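Phosphoinositol-specific phospholipase C (Pseudomonas sp., PDB 5FYP) probably cleaves phosphoinositide lipids with the help of calcium, releasing the phosphorylated inositol head group, as in related phospholipases C. Local coordinates at residues A[249-252]-A[253-256]; A[13-17]-A[18-22]; A[218-222]-A[223-227]; A[229-232]-A[233-237]; A[150-153]-A[154-157]. All blocks are in the same frame, centred on the assembly; numbering follows the deposited sequence.

Contact 1 of 5, residues A[249-252]-A[253-256]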
loop_
_atom_site.group_PDB
_atom_site.type_symbol
_atom_site.label_atom_id
_atom_site.label_comp_id
_atom_site.label_asym_id
_atom_site.label_seq_id
_atom_site.Cartn_x
_atom_site.Cartn_y
_atom_site.Cartn_z
ATOM N N ALA A 249 -0.754 8.088 13.765
ATOM C CA ALA A 249 -1.024 8.634 12.450
ATOM C C ALA A 249 -0.744 10.141 12.430
ATOM O O ALA A 249 -0.334 10.669 11.407
ATOM C CB ALA A 249 -2.425 8.342 11.986
ATOM N N LYS A 250 -0.979 10.834 13.539
ATOM C CA LYS A 250 -0.688 12.274 13.591
ATOM C C LYS A 250 0.789 12.556 13.352
ATOM O O LYS A 250 1.147 13.551 12.735
ATOM C CB LYS A 250 -1.167 12.909 14.908
ATOM C CG LYS A 250 -2.680 13.080 15.008
ATOM C CD LYS A 250 -3.175 13.751 16.269
ATOM C CE LYS A 250 -4.653 14.082 16.145
ATOM N NZ LYS A 250 -4.988 15.166 15.171
ATOM N N GLN A 251 1.653 11.677 13.849
ATOM C CA GLN A 251 3.105 11.804 13.617
ATOM C C GLN A 251 3.490 11.350 12.219
ATOM O O GLN A 251 4.390 11.970 11.624
ATOM C CB GLN A 251 3.880 11.145 14.712
ATOM C CG GLN A 251 4.002 12.032 15.935
ATOM C CD GLN A 251 4.928 13.217 15.628
ATOM O OE1 GLN A 251 6.053 13.019 15.097
ATOM N NE2 GLN A 251 4.352 14.407 15.619
ATOM N N ALA A 252 2.844 10.315 11.685
ATOM C CA ALA A 252 3.043 10.021 10.264
ATOM C C ALA A 252 2.723 11.254 9.413
ATOM O O ALA A 252 3.487 11.670 8.541
ATOM C CB ALA A 252 2.196 8.840 9.835
ATOM N N PHE A 253 1.568 11.855 9.688
ATOM C CA PHE A 253 1.141 13.069 9.022
ATOM C C PHE A 253 2.170 14.180 9.166
ATOM O O PHE A 253 2.533 14.868 8.192
ATOM C CB PHE A 253 -0.241 13.487 9.589
ATOM C CG PHE A 253 -0.756 14.818 9.092
ATOM C CD1 PHE A 253 -1.447 14.939 7.931
ATOM C CD2 PHE A 253 -0.530 15.957 9.832
ATOM C CE1 PHE A 253 -1.916 16.173 7.509
ATOM C CE2 PHE A 253 -1.008 17.198 9.415
ATOM C CZ PHE A 253 -1.688 17.294 8.247
ATOM N N ALA A 254 2.675 14.383 10.375
ATOM C CA ALA A 254 3.693 15.428 10.629
ATOM C C ALA A 254 4.963 15.206 9.801
ATOM O O ALA A 254 5.656 16.156 9.415
ATOM C CB ALA A 254 4.028 15.489 12.100
ATOM N N TYR A 255 5.303 13.948 9.590
ATOM C CA TYR A 255 6.487 13.548 8.824
ATOM C C TYR A 255 6.231 13.362 7.335
ATOM O O TYR A 255 7.148 12.952 6.612
ATOM C CB TYR A 255 7.138 12.272 9.422
ATOM C CG TYR A 255 8.229 12.598 10.411
ATOM C CD1 TYR A 255 7.939 13.015 11.711
ATOM C CD2 TYR A 255 9.564 12.554 10.017
ATOM C CE1 TYR A 255 8.985 13.357 12.566
ATOM C CE2 TYR A 255 10.585 12.880 10.859
ATOM C CZ TYR A 255 10.297 13.315 12.134
ATOM O OH TYR A 255 11.363 13.664 12.933
ATOM N N SER A 256 5.012 13.673 6.859
ATOM C CA SER A 256 4.657 13.420 5.442
ATOM C C SER A 256 4.900 11.970 5.064
ATOM O O SER A 256 5.302 11.661 3.943
ATOM C CB SER A 256 5.337 14.374 4.485
ATOM O OG SER A 256 4.902 15.694 4.797
#
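Phe253 N gives its proton to Ala249 O at 2.8 Å, almost straight, at 170°, and so ties the second half of helix 249-254 to the first. Ala254 N and Tyr255 N follow with Lys250 O and Gln251 O, and a weak fourth bond runs from Tyr255 N to Ala252 O. The helix ends in a Schellman motif, with Ser256 leaving helical geometry at a positive phi. Ser256 N also bonds back into the last turn, to Phe253 O at 3.1 Å, while its OG finds a partner beyond the helix in Lys172 O.

The side chains meet the backbone more than one another. Phe253 CB rests 3.4 Å from Lys250 O, and with CG anti to the backbone N (chi1 174°) the ring swings away from the first turn to make an edge-to-face pair with Phe298. Tyr255 has Gln251 O at its ring edge, 3.7 Å from CD1. Gln251 itself is bent at chi2, which brings NE2 to 3.7 Å from Ala254 CB and sets OE1 3.9 Å from Tyr255 CD1. The amide and ring planes stand 76° apart, and the polar tie of Gln251 OE1 is a hydrogen bond from Gln218 NE2.

In the fold, this is the helix of a beta-alpha-beta crossover between the adjacent parallel strands 238-242 and 258-262. Ala252 and Tyr255 lie on Ile221 of helix 219-222, Ala249 touches the loop at Ile277, and Phe253 reaches the C-terminal residue.

Contact 2 of 5, residues A[13-17]-A[18-22]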
loop_
_atom_site.group_PDB
_atom_site.type_symbol
_atom_site.label_atom_id
_atom_site.label_comp_id
_atom_site.label_asym_id
_atom_site.label_seq_id
_atom_site.Cartn_x
_atom_site.Cartn_y
_atom_site.Cartn_z
ATOM N N TRP A 13 -7.617 16.921 -6.146
ATOM C CA TRP A 13 -6.710 16.840 -7.277
ATOM C C TRP A 13 -5.482 17.723 -7.138
ATOM O O TRP A 13 -4.378 17.300 -7.467
ATOM C CB TRP A 13 -7.465 17.115 -8.577
ATOM C CG TRP A 13 -8.373 16.022 -8.921
ATOM C CD1 TRP A 13 -9.749 16.009 -8.803
ATOM C CD2 TRP A 13 -7.996 14.737 -9.376
ATOM N NE1 TRP A 13 -10.229 14.812 -9.207
ATOM C CE2 TRP A 13 -9.178 13.996 -9.542
ATOM C CE3 TRP A 13 -6.766 14.149 -9.693
ATOM C CZ2 TRP A 13 -9.167 12.690 -10.031
ATOM C CZ3 TRP A 13 -6.752 12.879 -10.141
ATOM C CH2 TRP A 13 -7.955 12.166 -10.362
ATOM N N ASN A 14 -5.672 18.928 -6.613
ATOM C CA ASN A 14 -4.562 19.853 -6.405
ATOM C C ASN A 14 -3.933 19.735 -5.015
ATOM O O ASN A 14 -3.125 20.576 -4.642
ATOM C CB ASN A 14 -5.020 21.284 -6.696
ATOM C CG ASN A 14 -3.868 22.209 -6.992
ATOM O OD1 ASN A 14 -2.834 21.811 -7.543
ATOM N ND2 ASN A 14 -4.048 23.468 -6.634
ATOM N N THR A 15 -4.237 18.660 -4.283
ATOM C CA THR A 15 -3.695 18.459 -2.950
ATOM C C THR A 15 -2.541 17.469 -3.029
ATOM O O THR A 15 -2.666 16.433 -3.664
ATOM C CB THR A 15 -4.788 17.916 -2.021
ATOM O OG1 THR A 15 -5.922 18.798 -2.033
ATOM C CG2 THR A 15 -4.349 17.773 -0.603
ATOM N N PRO A 16 -1.418 17.730 -2.324
ATOM C CA PRO A 16 -0.372 16.729 -2.187
ATOM C C PRO A 16 -0.940 15.406 -1.693
ATOM O O PRO A 16 -1.830 15.408 -0.847
ATOM C CB PRO A 16 0.551 17.352 -1.140
ATOM C CG PRO A 16 0.401 18.826 -1.386
ATOM C CD PRO A 16 -1.075 18.978 -1.614
ATOM N N PHE A 17 -0.410 14.302 -2.182
ATOM C CA PHE A 17 -0.972 13.000 -1.817
ATOM C C PHE A 17 -1.025 12.770 -0.317
ATOM O O PHE A 17 -1.970 12.167 0.193
ATOM C CB PHE A 17 -0.166 11.907 -2.515
ATOM C CG PHE A 17 -0.761 10.510 -2.398
ATOM C CD1 PHE A 17 -1.915 10.174 -3.060
ATOM C CD2 PHE A 17 -0.150 9.545 -1.615
ATOM C CE1 PHE A 17 -2.441 8.901 -2.958
ATOM C CE2 PHE A 17 -0.673 8.268 -1.514
ATOM C CZ PHE A 17 -1.825 7.927 -2.180
ATOM N N ASN A 18 0.003 13.246 0.390
ATOM C CA ASN A 18 0.054 13.117 1.841
ATOM C C ASN A 18 -0.990 13.958 2.577
ATOM O O ASN A 18 -1.230 13.726 3.756
ATOM C CB ASN A 18 1.450 13.424 2.367
ATOM C CG ASN A 18 1.908 14.805 1.973
ATOM O OD1 ASN A 18 2.044 15.121 0.776
ATOM N ND2 ASN A 18 2.240 15.615 2.958
ATOM N N GLY A 19 -1.587 14.930 1.880
ATOM C CA GLY A 19 -2.690 15.720 2.446
ATOM C C GLY A 19 -4.065 15.216 2.126
ATOM O O GLY A 19 -5.042 15.942 2.402
ATOM N N ILE A 20 -4.172 14.004 1.580
ATOM C CA ILE A 20 -5.449 13.429 1.177
ATOM C C ILE A 20 -5.793 12.240 2.090
ATOM O O ILE A 20 -4.962 11.357 2.329
ATOM C CB ILE A 20 -5.407 12.985 -0.295
ATOM C CG1 ILE A 20 -5.087 14.160 -1.221
ATOM C CG2 ILE A 20 -6.709 12.315 -0.681
ATOM C CD1 ILE A 20 -4.865 13.781 -2.655
ATOM N N ALA A 21 -7.025 12.248 2.578
ATOM C CA ALA A 21 -7.611 11.149 3.346
ATOM C C ALA A 21 -8.458 10.278 2.418
ATOM O O ALA A 21 -9.215 10.784 1.572
ATOM C CB ALA A 21 -8.473 11.673 4.465
ATOM N N GLN A 22 -8.387 8.979 2.648
ATOM C CA GLN A 22 -9.099 7.994 1.859
ATOM C C GLN A 22 -9.733 6.933 2.723
ATOM O O GLN A 22 -9.135 6.452 3.708
ATOM C CB GLN A 22 -8.151 7.254 0.908
ATOM C CG GLN A 22 -7.339 8.122 -0.009
ATOM C CD GLN A 22 -6.605 7.280 -1.035
ATOM O OE1 GLN A 22 -7.176 6.342 -1.637
ATOM N NE2 GLN A 22 -5.357 7.612 -1.274
HETATM O O HOH W 1 -3.854 9.655 0.336
#
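Thr15 and Ile20 face each other across a single 3-10 turn that feeds the chain into strand 20-25. The apolar part of the contact is theirs: Thr15 CG2 lies 3.7 Å from Ile20 CG1, and the two side chains pass at a slant. Ile20 CG1 stands beside its own backbone N (chi1 -59°), which brings it to 3.5 Å from Pro16 O and carries CD1 up to Thr15 O. Cut back to an alanine, Ile20 is likely to open a gap between Thr15 CG2 and the Pro16 carbonyl and to give up the contact with Ile295 of strand 295-297.

Two main-chain bonds shape the turn. Gly19 N donates to Pro16 O at 2.8 Å, and Ile20 N donates to Phe17 O at 3.2 Å; both donors sit above the carbonyl planes, as the tight curvature dictates. Asn18 leans back so that its OD1 comes 3.3 Å from Pro16 CB, while its hydrogen bond comes from Trp174 N.

The third element is a water. It gives protons to Phe17 O and to Ile20 O and takes one from Gln22 NE2 at 3.0 Å. The water oxygen stands 3.6 Å above the plane of the Phe17 ring, over its centre. Gln22 NE2 also meets the ring itself, 3.6 Å from Phe17 CE1, with the amide and ring planes 77° apart.

Gln22 OE1 is bonded to Thr46 OG1, so both ends of this buried amide are engaged and its rotation is fixed. With both water protons spent on carbonyls, no O-H remains for the ring, and the water probably only packs over its face.

Contact 3 of 5, residues A[218-222]-A[223-227]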
loop_
_atom_site.group_PDB
_atom_site.type_symbol
_atom_site.label_atom_id
_atom_site.label_comp_id
_atom_site.label_asym_id
_atom_site.label_seq_id
_atom_site.Cartn_x
_atom_site.Cartn_y
_atom_site.Cartn_z
ATOM N N GLN A 218 7.650 6.436 18.317
ATOM C CA GLN A 218 8.200 7.474 17.449
ATOM C C GLN A 218 9.350 6.935 16.586
ATOM O O GLN A 218 9.507 7.385 15.463
ATOM C CB GLN A 218 8.652 8.663 18.282
ATOM C CG GLN A 218 9.146 9.828 17.458
ATOM C CD GLN A 218 8.046 10.544 16.699
ATOM O OE1 GLN A 218 6.976 10.821 17.244
ATOM N NE2 GLN A 218 8.304 10.889 15.442
ATOM N N ASN A 219 10.158 6.047 17.151
ATOM C CA ASN A 219 11.282 5.490 16.383
ATOM C C ASN A 219 10.830 4.828 15.093
ATOM O O ASN A 219 11.586 4.791 14.129
ATOM C CB ASN A 219 12.106 4.517 17.195
ATOM C CG ASN A 219 11.311 3.304 17.592
ATOM O OD1 ASN A 219 10.286 3.457 18.250
ATOM N ND2 ASN A 219 11.767 2.121 17.205
ATOM N N ASP A 220 9.602 4.278 15.078
ATOM C CA ASP A 220 9.094 3.598 13.898
ATOM C C ASP A 220 8.750 4.577 12.784
ATOM O O ASP A 220 8.630 4.174 11.636
ATOM C CB ASP A 220 7.887 2.740 14.265
ATOM C CG ASP A 220 8.195 1.673 15.294
ATOM O OD1 ASP A 220 9.322 1.111 15.265
ATOM O OD2 ASP A 220 7.288 1.346 16.120
ATOM N N ILE A 221 8.581 5.847 13.148
ATOM C CA ILE A 221 8.371 6.940 12.194
ATOM C C ILE A 221 9.713 7.546 11.778
ATOM O O ILE A 221 9.982 7.660 10.580
ATOM C CB ILE A 221 7.474 8.034 12.781
ATOM C CG1 ILE A 221 6.147 7.490 13.322
ATOM C CG2 ILE A 221 7.281 9.167 11.784
ATOM C CD1 ILE A 221 4.903 7.530 12.548
ATOM N N SER A 222 10.555 7.927 12.747
ATOM C CA SER A 222 11.673 8.840 12.506
ATOM C C SER A 222 13.031 8.407 13.003
ATOM O O SER A 222 13.961 9.188 12.965
ATOM C CB SER A 222 11.305 10.194 13.129
ATOM O OG SER A 222 10.977 10.069 14.482
ATOM N N GLY A 223 13.145 7.190 13.534
ATOM C CA GLY A 223 14.405 6.696 14.061
ATOM C C GLY A 223 14.749 5.331 13.519
ATOM O O GLY A 223 14.364 4.988 12.393
ATOM N N LYS A 224 15.493 4.572 14.297
ATOM C CA LYS A 224 15.746 3.173 13.963
ATOM C C LYS A 224 14.443 2.419 14.252
ATOM O O LYS A 224 14.019 2.295 15.403
ATOM C CB LYS A 224 16.899 2.572 14.757
ATOM C CG LYS A 224 17.111 1.097 14.405
ATOM C CD LYS A 224 17.924 0.336 15.424
ATOM C CE LYS A 224 17.813 -1.175 15.241
ATOM N NZ LYS A 224 16.389 -1.690 15.285
ATOM N N VAL A 225 13.800 1.983 13.177
ATOM C CA VAL A 225 12.502 1.329 13.286
ATOM C C VAL A 225 12.678 -0.021 13.976
ATOM O O VAL A 225 13.648 -0.742 13.719
ATOM C CB VAL A 225 11.924 1.160 11.871
ATOM C CG1 VAL A 225 10.629 0.372 11.871
ATOM C CG2 VAL A 225 11.712 2.509 11.205
ATOM N N SER A 226 11.734 -0.376 14.846
ATOM C CA SER A 226 11.772 -1.659 15.520
ATOM C C SER A 226 11.870 -2.781 14.503
ATOM O O SER A 226 11.138 -2.809 13.506
ATOM C CB SER A 226 10.494 -1.851 16.322
ATOM O OG SER A 226 10.322 -0.782 17.235
ATOM N N GLY A 227 12.818 -3.690 14.711
ATOM C CA GLY A 227 12.987 -4.812 13.829
ATOM C C GLY A 227 13.716 -4.542 12.529
ATOM O O GLY A 227 13.820 -5.452 11.699
#
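Asn219 and Asp220 reach out from the short helix 219-222 and fasten the loop that follows its C-terminal end, residues 223-227, in what is probably the TIM-like barrel of the calcium-dependent phospholipases C. Gln218, at the start, organises the turn itself. Its carbonyl oxygen receives Ile221 N, Ser222 N and the hydroxyl of Ser222, the last from above the carbonyl plane, while its NE2 donates to Ser222 OG at 3.0 Å, nearly straight at 171° and in the plane of the amide.

At Asn219 the main-chain O takes Gly223 N at 2.9 Å, closing the helix. The side chain works separately: CG sits between the backbone N and the carbonyl carbon (chi1 64°), which turns ND2 onto the loop, where it donates to Lys224 O at 2.9 Å, at 166° and close to the amide plane.

Asp220 is buried, and its carboxylate is divided between two tasks. OD2 accepts from Asn216 N, upstream of the helix, whereas OD1 serves the loop. Val225 packs against the base of this residue, with CG2 3.5 Å from Asp220 O and CG1 3.7 Å from OD1. Ile221 points away from the loop and its side chain touches Tyr255. The side chain of Ser222, the last helical residue, is about 3 Å, nearest atoms, from a thiocyanate that probably came from the crystallisation liquor.

The loop is held at Ser226, which gives both its donors to one oxygen: the hydroxyl meets Asp220 OD1 on its syn lone pair, and Ser226 N comes to the same OD1 at 2.9 Å, nearly along the C-O bond.

Contact 4 of 5, residues A[229-232]-A[233-237]; sequences SSQS and SGYVA
Ser233 folds back on Ser229, and there the contact is densest. Ser229 O accepts two bonds from this one residue, from OG at 2.8 Å and from the backbone N at 3.0 Å, and the two donors come from opposite faces of the carbonyl plane. Ser233 OG stands beside its own N (chi1 -65°), which also lets it accept from Val225 N in the preceding loop. Without this hydroxyl, as in an alanine, Val225 N would probably lose its acceptor and Ser229 O would keep only the backbone bond. Nearby, Ser229 OG caps the helix by taking Ser232 N at 3.0 Å and is bonded to Glu201, while Ser232 OG is tied to Ser197 O. Gly234 N bonds to Ser230 O at 3.2 Å, with a weak second bond to Gln231 O, and Tyr235 N returns to Ser232 O at 3.1 Å.

The other flank is looser. Ser230 and Gln231 face solvent, and the ring of Tyr235 leans over this side, its CD2 3.3 Å from Gln231 O and Ser232 O in plane at the ring edge.

The whole is a serine-capped single turn of helix running out through a type I beta turn, Ser233 to Val236, into strand 238-242.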
loop_
_atom_site.group_PDB
_atom_site.type_symbol
_atom_site.label_atom_id
_atom_site.label_comp_id
_atom_site.label_asym_id
_atom_site.label_seq_id
_atom_site.Cartn_x
_atom_site.Cartn_y
_atom_site.Cartn_z
ATOM N N SER A 229 17.111 -2.438 10.357
ATOM C CA SER A 229 18.362 -1.701 10.416
ATOM C C SER A 229 18.120 -0.191 10.277
ATOM O O SER A 229 17.093 0.275 9.772
ATOM C CB SER A 229 19.282 -2.141 9.290
ATOM O OG SER A 229 18.716 -1.813 8.026
ATOM N N SER A 230 19.092 0.587 10.725
ATOM C CA SER A 230 19.089 2.015 10.476
ATOM C C SER A 230 19.030 2.333 8.959
ATOM O O SER A 230 18.294 3.206 8.496
ATOM C CB SER A 230 20.283 2.645 11.156
ATOM O OG SER A 230 20.257 4.020 10.924
ATOM N N GLN A 231 19.805 1.604 8.166
ATOM C CA GLN A 231 19.808 1.851 6.724
ATOM C C GLN A 231 18.397 1.644 6.126
ATOM O O GLN A 231 17.904 2.483 5.368
ATOM C CB GLN A 231 20.777 0.897 6.045
ATOM C CG GLN A 231 20.743 0.925 4.537
ATOM C CD GLN A 231 21.551 -0.208 3.907
ATOM O OE1 GLN A 231 22.425 -0.761 4.561
ATOM N NE2 GLN A 231 21.274 -0.564 2.648
ATOM N N SER A 232 17.749 0.544 6.485
ATOM C CA SER A 232 16.399 0.314 5.968
ATOM C C SER A 232 15.395 1.336 6.468
ATOM O O SER A 232 14.448 1.725 5.752
ATOM C CB SER A 232 15.922 -1.081 6.276
ATOM O OG SER A 232 16.699 -1.993 5.531
ATOM N N SER A 233 15.567 1.768 7.715
ATOM C CA SER A 233 14.694 2.775 8.321
ATOM C C SER A 233 14.640 4.049 7.479
ATOM O O SER A 233 13.623 4.698 7.392
ATOM C CB SER A 233 15.145 3.079 9.719
ATOM O OG SER A 233 15.022 1.955 10.583
ATOM N N GLY A 234 15.783 4.397 6.876
ATOM C CA GLY A 234 15.866 5.624 6.094
ATOM C C GLY A 234 14.970 5.667 4.864
ATOM O O GLY A 234 14.683 6.745 4.374
ATOM N N TYR A 235 14.506 4.497 4.385
ATOM C CA TYR A 235 13.606 4.417 3.238
ATOM C C TYR A 235 12.143 4.579 3.604
ATOM O O TYR A 235 11.289 4.553 2.734
ATOM C CB TYR A 235 13.815 3.091 2.485
ATOM C CG TYR A 235 15.160 2.956 1.814
ATOM C CD1 TYR A 235 15.365 3.423 0.509
ATOM C CD2 TYR A 235 16.236 2.436 2.478
ATOM C CE1 TYR A 235 16.607 3.325 -0.099
ATOM C CE2 TYR A 235 17.493 2.343 1.877
ATOM C CZ TYR A 235 17.676 2.808 0.592
ATOM O OH TYR A 235 18.894 2.764 -0.026
ATOM N N VAL A 236 11.825 4.686 4.894
ATOM C CA VAL A 236 10.427 4.649 5.320
ATOM C C VAL A 236 9.696 5.959 5.010
ATOM O O VAL A 236 10.007 7.000 5.581
ATOM C CB VAL A 236 10.361 4.320 6.826
ATOM C CG1 VAL A 236 8.978 4.496 7.396
ATOM C CG2 VAL A 236 10.868 2.900 7.071
ATOM N N ALA A 237 8.667 5.824 4.174
ATOM C CA ALA A 237 7.823 6.934 3.759
ATOM C C ALA A 237 6.348 6.673 4.045
ATOM O O ALA A 237 5.472 7.450 3.653
ATOM C CB ALA A 237 8.006 7.214 2.275
#

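Contact 5 of 5, residues A[150-153]-A[154-157]; sequences TPQD and LATH
A capping box starts helix 151-158, and Thr150, its N-cap, also opens the run of main-chain bonds to the second turn by accepting Leu154 N at 3.1 Å. Within the box, Asp153 OD2 takes Thr150 N at 2.8 Å on the anti side of the carboxylate, 33° out of its plane. The reverse bond, Asp153 N to Thr150 OG1, is weak at 3.5 Å. Pro151 fills the first position of the helix, where its missing N-H costs nothing, and its O receives Ala155 N nearly along the carbonyl axis at 2.9 Å.

This helix lies in the family region of the calcium-dependent phospholipase C, and its inner face is apolar: with CG anti to the backbone N (chi1 179°), the end of Leu154 leads away from the first turn and touches Leu165 of helix 165-168, Phe210 of strand 210-211 and Trp174, while Ala155 adds to the packing on Leu165.

On the outer side Gln152 bends at chi2 (63°) and crosses one turn at a slant. Its NE2 donates to Thr156 OG1 at 3.1 Å, tilted somewhat from the amide plane, and passes 3.9 Å from Ala155 CB. Thr156 CB rests 3.5 Å from Gln152 O, and His157 CB sits 3.6 Å from Asp153 O.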
loop_
_atom_site.group_PDB
_atom_site.type_symbol
_atom_site.label_atom_id
_atom_site.label_comp_id
_atom_site.label_asym_id
_atom_site.label_seq_id
_atom_site.Cartn_x
_atom_site.Cartn_y
_atom_site.Cartn_z
ATOM N N THR A 150 7.377 5.076 -7.341
ATOM C CA THR A 150 8.203 4.330 -6.401
ATOM C C THR A 150 8.900 5.251 -5.399
ATOM O O THR A 150 8.901 6.474 -5.556
ATOM C CB THR A 150 9.272 3.558 -7.152
ATOM O OG1 THR A 150 10.216 4.518 -7.672
ATOM C CG2 THR A 150 8.684 2.707 -8.284
ATOM N N PRO A 151 9.554 4.664 -4.393
ATOM C CA PRO A 151 10.290 5.501 -3.430
ATOM C C PRO A 151 11.315 6.439 -4.060
ATOM O O PRO A 151 11.399 7.603 -3.685
ATOM C CB PRO A 151 10.899 4.472 -2.495
ATOM C CG PRO A 151 9.927 3.321 -2.486
ATOM C CD PRO A 151 9.440 3.271 -3.917
ATOM N N GLN A 152 12.084 5.958 -5.021
ATOM C CA GLN A 152 13.025 6.852 -5.681
ATOM C C GLN A 152 12.330 8.018 -6.388
ATOM O O GLN A 152 12.858 9.120 -6.443
ATOM C CB GLN A 152 13.862 6.069 -6.668
ATOM C CG GLN A 152 14.851 6.909 -7.462
ATOM C CD GLN A 152 15.893 7.558 -6.582
ATOM O OE1 GLN A 152 16.772 6.878 -6.098
ATOM N NE2 GLN A 152 15.823 8.873 -6.405
ATOM N N ASP A 153 11.158 7.771 -6.964
ATOM C CA ASP A 153 10.420 8.852 -7.600
ATOM C C ASP A 153 10.060 9.927 -6.587
ATOM O O ASP A 153 10.152 11.125 -6.856
ATOM C CB ASP A 153 9.183 8.309 -8.284
ATOM C CG ASP A 153 9.513 7.269 -9.340
ATOM O OD1 ASP A 153 10.570 7.385 -10.025
ATOM O OD2 ASP A 153 8.677 6.347 -9.534
ATOM N N LEU A 154 9.606 9.506 -5.398
ATOM C CA LEU A 154 9.284 10.443 -4.339
ATOM C C LEU A 154 10.526 11.185 -3.880
ATOM O O LEU A 154 10.510 12.391 -3.668
ATOM C CB LEU A 154 8.627 9.710 -3.188
ATOM C CG LEU A 154 8.261 10.596 -1.984
ATOM C CD1 LEU A 154 7.283 11.698 -2.328
ATOM C CD2 LEU A 154 7.723 9.700 -0.885
ATOM N N ALA A 155 11.620 10.455 -3.728
ATOM C CA ALA A 155 12.891 11.043 -3.291
ATOM C C ALA A 155 13.351 12.138 -4.244
ATOM O O ALA A 155 13.716 13.244 -3.823
ATOM C CB ALA A 155 13.933 9.956 -3.138
ATOM N N THR A 156 13.306 11.862 -5.530
ATOM C CA THR A 156 13.642 12.870 -6.510
ATOM C C THR A 156 12.713 14.074 -6.391
ATOM O O THR A 156 13.163 15.221 -6.449
ATOM C CB THR A 156 13.599 12.255 -7.903
ATOM O OG1 THR A 156 14.632 11.270 -7.978
ATOM C CG2 THR A 156 13.781 13.305 -8.990
ATOM N N HIS A 157 11.422 13.838 -6.215
ATOM C CA HIS A 157 10.461 14.934 -6.083
ATOM C C HIS A 157 10.848 15.909 -4.961
ATOM O O HIS A 157 10.745 17.113 -5.131
ATOM C CB HIS A 157 9.053 14.409 -5.842
ATOM C CG HIS A 157 8.046 15.489 -5.708
ATOM N ND1 HIS A 157 7.595 16.224 -6.779
ATOM C CD2 HIS A 157 7.441 16.000 -4.610
ATOM C CE1 HIS A 157 6.721 17.114 -6.357
ATOM N NE2 HIS A 157 6.615 17.007 -5.045
#

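In the fold
Along the chain the order is contact 2, contact 5, contact 3, contact 4 and contact 1. Contacts 3 and 4 are nearest, centres about 8 Å apart, in successive short helices that lead into strand 238-242, and Val225 N to Ser233 OG joins them. Contact 1 follows on the crossover from that strand to 258-262; its centre lies about 13 Å from those of contacts 2 and 3, and Gln251 links it to Gln218 of contact 3. Contact 2 enters strand 20-25 of the same five-stranded sheet, whereas contact 5 packs against strand 210-211 of the other and meets contact 4 by one packing touch, Leu154 on Ala237. The two sheets are probably halves of a TIM-like barrel.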